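Local structure of alpha-amylase G-6 (Bacillus halodurans, 2C3H) at residues 21-26 with 61-66. The protein is a family 26 carbohydrate-binding module of an amylase and probably binds starch, here holding two glucose units on its sugar-binding face. Numbering follows the deposited sequence.
Sequences HLYYYD and RLLFKD. With GLC (alpha-D-glucopyranose), chain I; GLC (alpha-D-glucopyranose), chain B.
Tyr25 and Arg61 pair at one end of two antiparallel strands, 21-25 and 61-65, whose backbones are joined by six hydrogen bonds. On the core side, which faces strands 7-12 and 49-54, Leu22, Leu62 and Phe64 pack tightly: Leu22 CD1 lies 3.4 Å from Phe64 CE1, while Leu62 CD1 sits above one face of that ring, near its rim. Branched and aromatic hydrocarbon suits this buried layer, where Ile9 and Ile54 are neighbours. The opposite face carries the sugar. There a first torsion of 61° sets the Tyr25 ring across Arg61, whose CB makes a CH-pi contact 4.0 Å from the ring centroid, and turns the other face to C6 of the chain I glucose. Tyrosine supplies both this flat surface and a hydroxyl that reaches Gly79 N. Leu63 CD1 meets the ring edge 3.6 Å from Tyr25 CE1, and Tyr23 OH hydrogen-bonds O6 of the same glucose at 2.6 Å. At the partly exposed end, arginine adds charge to its aliphatic stem: Arg61 NH2 forms a salt bridge with Asp26 OD2, carboxylate and guanidinium planes nearly perpendicular (88°). An alanine at Tyr25 would probably leave the glucose without its aromatic surface and Gly79 N without its hydroxyl partner. Aromatic face plus hydroxyl bond is consistent with starch recognition.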
loop_
_atom_site.group_PDB
_atom_site.type_symbol
_atom_site.label_atom_id
_atom_site.label_comp_id
_atom_site.label_asym_id
_atom_site.label_seq_id
_atom_site.Cartn_x
_atom_site.Cartn_y
_atom_site.Cartn_z
ATOM N N HIS A 21 6.178 3.629 -0.640
ATOM C CA HIS A 21 6.193 2.598 0.394
ATOM C C HIS A 21 4.765 2.233 0.835
ATOM O O HIS A 21 3.824 3.014 0.688
ATOM C CB HIS A 21 7.065 2.989 1.595
ATOM C CG HIS A 21 8.525 3.101 1.281
ATOM N ND1 HIS A 21 9.021 3.883 0.254
ATOM C CD2 HIS A 21 9.612 2.558 1.897
ATOM C CE1 HIS A 21 10.342 3.784 0.225
ATOM N NE2 HIS A 21 10.725 2.977 1.207
ATOM N N LEU A 22 4.597 1.014 1.308
ATOM C CA LEU A 22 3.293 0.551 1.734
ATOM C C LEU A 22 3.315 0.395 3.246
ATOM O O LEU A 22 4.056 -0.470 3.779
ATOM C CB LEU A 22 2.959 -0.780 1.076
ATOM C CG LEU A 22 1.497 -1.193 1.322
ATOM C CD1 LEU A 22 0.653 -0.354 0.396
ATOM C CD2 LEU A 22 1.215 -2.672 1.076
ATOM N N TYR A 23 2.566 1.249 3.939
ATOM C CA TYR A 23 2.441 1.138 5.390
ATOM C C TYR A 23 1.132 0.401 5.663
ATOM O O TYR A 23 0.123 0.641 4.956
ATOM C CB TYR A 23 2.517 2.518 6.078
ATOM C CG TYR A 23 2.143 2.455 7.526
ATOM C CD1 TYR A 23 3.090 2.083 8.493
ATOM C CD2 TYR A 23 0.841 2.725 7.943
ATOM C CE1 TYR A 23 2.756 2.004 9.841
ATOM C CE2 TYR A 23 0.494 2.643 9.284
ATOM C CZ TYR A 23 1.477 2.269 10.226
ATOM O OH TYR A 23 1.176 2.148 11.554
ATOM N N TYR A 24 1.126 -0.499 6.656
ATOM C CA TYR A 24 -0.081 -1.278 6.931
ATOM C C TYR A 24 -0.210 -1.689 8.387
ATOM O O TYR A 24 0.776 -1.885 9.053
ATOM C CB TYR A 24 -0.147 -2.512 6.006
ATOM C CG TYR A 24 1.068 -3.437 6.070
ATOM C CD1 TYR A 24 2.164 -3.264 5.196
ATOM C CD2 TYR A 24 1.091 -4.513 6.977
ATOM C CE1 TYR A 24 3.238 -4.101 5.246
ATOM C CE2 TYR A 24 2.180 -5.365 7.052
ATOM C CZ TYR A 24 3.247 -5.159 6.196
ATOM O OH TYR A 24 4.308 -6.026 6.250
ATOM N N TYR A 25 -1.438 -1.814 8.890
ATOM C CA TYR A 25 -1.646 -2.205 10.287
ATOM C C TYR A 25 -2.998 -2.882 10.292
ATOM O O TYR A 25 -3.602 -3.033 9.206
ATOM C CB TYR A 25 -1.596 -0.987 11.216
ATOM C CG TYR A 25 -2.663 0.054 10.914
ATOM C CD1 TYR A 25 -2.518 0.941 9.833
ATOM C CD2 TYR A 25 -3.821 0.147 11.698
ATOM C CE1 TYR A 25 -3.503 1.926 9.547
ATOM C CE2 TYR A 25 -4.835 1.126 11.410
ATOM C CZ TYR A 25 -4.635 2.004 10.331
ATOM O OH TYR A 25 -5.571 2.937 10.000
ATOM N N ASP A 26 -3.476 -3.273 11.486
ATOM C CA ASP A 26 -4.651 -4.107 11.648
ATOM C C ASP A 26 -4.588 -5.356 10.769
ATOM O O ASP A 26 -5.615 -5.728 10.181
ATOM C CB ASP A 26 -5.921 -3.350 11.240
ATOM C CG ASP A 26 -6.441 -2.443 12.323
ATOM O OD1 ASP A 26 -5.685 -2.142 13.293
ATOM O OD2 ASP A 26 -7.598 -1.948 12.250
ATOM N N ARG A 61 -5.437 -2.724 6.925
ATOM C CA ARG A 61 -5.584 -1.284 6.668
ATOM C C ARG A 61 -4.242 -0.745 6.195
ATOM O O ARG A 61 -3.159 -1.090 6.744
ATOM C CB ARG A 61 -6.076 -0.522 7.899
ATOM C CG ARG A 61 -7.517 -0.869 8.247
ATOM C CD ARG A 61 -8.160 0.014 9.332
ATOM N NE ARG A 61 -9.602 -0.211 9.358
ATOM C CZ ARG A 61 -10.184 -1.214 10.032
ATOM N NH1 ARG A 61 -11.494 -1.342 9.994
ATOM N NH2 ARG A 61 -9.462 -2.095 10.751
ATOM N N LEU A 62 -4.284 0.052 5.138
ATOM C CA LEU A 62 -3.036 0.475 4.546
ATOM C C LEU A 62 -2.986 1.943 4.138
ATOM O O LEU A 62 -4.003 2.554 3.774
ATOM C CB LEU A 62 -2.631 -0.471 3.392
ATOM C CG LEU A 62 -3.522 -0.437 2.138
ATOM C CD1 LEU A 62 -3.159 0.635 1.032
ATOM C CD2 LEU A 62 -3.570 -1.828 1.562
ATOM N N LEU A 63 -1.783 2.505 4.169
ATOM C CA LEU A 63 -1.576 3.838 3.632
ATOM C C LEU A 63 -0.394 3.764 2.671
ATOM O O LEU A 63 0.568 3.024 2.925
ATOM C CB LEU A 63 -1.274 4.827 4.744
ATOM C CG LEU A 63 -2.443 5.197 5.631
ATOM C CD1 LEU A 63 -2.545 4.164 6.835
ATOM C CD2 LEU A 63 -2.361 6.634 6.098
ATOM N N PHE A 64 -0.442 4.562 1.608
ATOM C CA PHE A 64 0.756 4.766 0.774
ATOM C C PHE A 64 1.520 5.990 1.270
ATOM O O PHE A 64 0.903 6.967 1.724
ATOM C CB PHE A 64 0.374 4.907 -0.696
ATOM C CG PHE A 64 -0.549 3.798 -1.196
ATOM C CD1 PHE A 64 -0.035 2.517 -1.524
ATOM C CD2 PHE A 64 -1.934 4.020 -1.309
ATOM C CE1 PHE A 64 -0.879 1.482 -2.005
ATOM C CE2 PHE A 64 -2.814 2.963 -1.760
ATOM C CZ PHE A 64 -2.288 1.707 -2.114
ATOM N N LYS A 65 2.844 5.903 1.214
ATOM C CA LYS A 65 3.782 6.995 1.555
ATOM C C LYS A 65 5.029 6.939 0.639
ATOM O O LYS A 65 5.242 5.942 -0.097
ATOM C CB LYS A 65 4.255 6.943 3.031
ATOM C CG LYS A 65 4.717 5.561 3.511
ATOM C CD LYS A 65 5.117 5.545 5.010
ATOM C CE LYS A 65 6.032 6.763 5.401
ATOM N NZ LYS A 65 7.393 6.718 4.736
ATOM N N ASP A 66 5.825 8.005 0.661
ATOM C CA ASP A 66 7.180 7.886 0.154
ATOM C C ASP A 66 8.196 8.031 1.301
ATOM O O ASP A 66 7.799 8.066 2.451
ATOM C CB ASP A 66 7.437 8.816 -1.044
ATOM C CG ASP A 66 7.351 10.272 -0.714
ATOM O OD1 ASP A 66 7.261 10.662 0.484
ATOM O OD2 ASP A 66 7.379 11.131 -1.634
HETATM C C1 GLC I . -1.968 5.532 10.435
HETATM C C2 GLC I . -3.405 5.978 10.306
HETATM C C3 GLC I . -4.026 6.144 11.672
HETATM C C4 GLC I . -3.811 4.866 12.486
HETATM C C5 GLC I . -2.336 4.573 12.626
HETATM C C6 GLC I . -2.118 3.239 13.309
HETATM O O2 GLC I . -3.418 7.233 9.681
HETATM O O3 GLC I . -5.398 6.462 11.458
HETATM O O4 GLC I . -4.369 4.976 13.772
HETATM O O5 GLC I . -1.733 4.485 11.344
HETATM O O6 GLC I . -0.766 2.851 13.188
HETATM C C1 GLC B . 2.289 9.136 10.771
HETATM C C2 GLC B . 1.234 9.233 9.674
HETATM C C3 GLC B . -0.074 8.635 10.164
HETATM C C4 GLC B . 0.191 7.193 10.566
HETATM C C5 GLC B . 1.252 7.142 11.649
HETATM C C6 GLC B . 1.531 5.698 12.037
HETATM O O1 GLC B . 1.944 9.967 11.866
HETATM O O2 GLC B . 1.035 10.573 9.285
HETATM O O3 GLC B . -1.141 8.663 9.214
HETATM O O4 GLC B . -1.023 6.721 11.087
HETATM O O5 GLC B . 2.450 7.788 11.214
HETATM O O6 GLC B . 2.488 5.600 13.088
#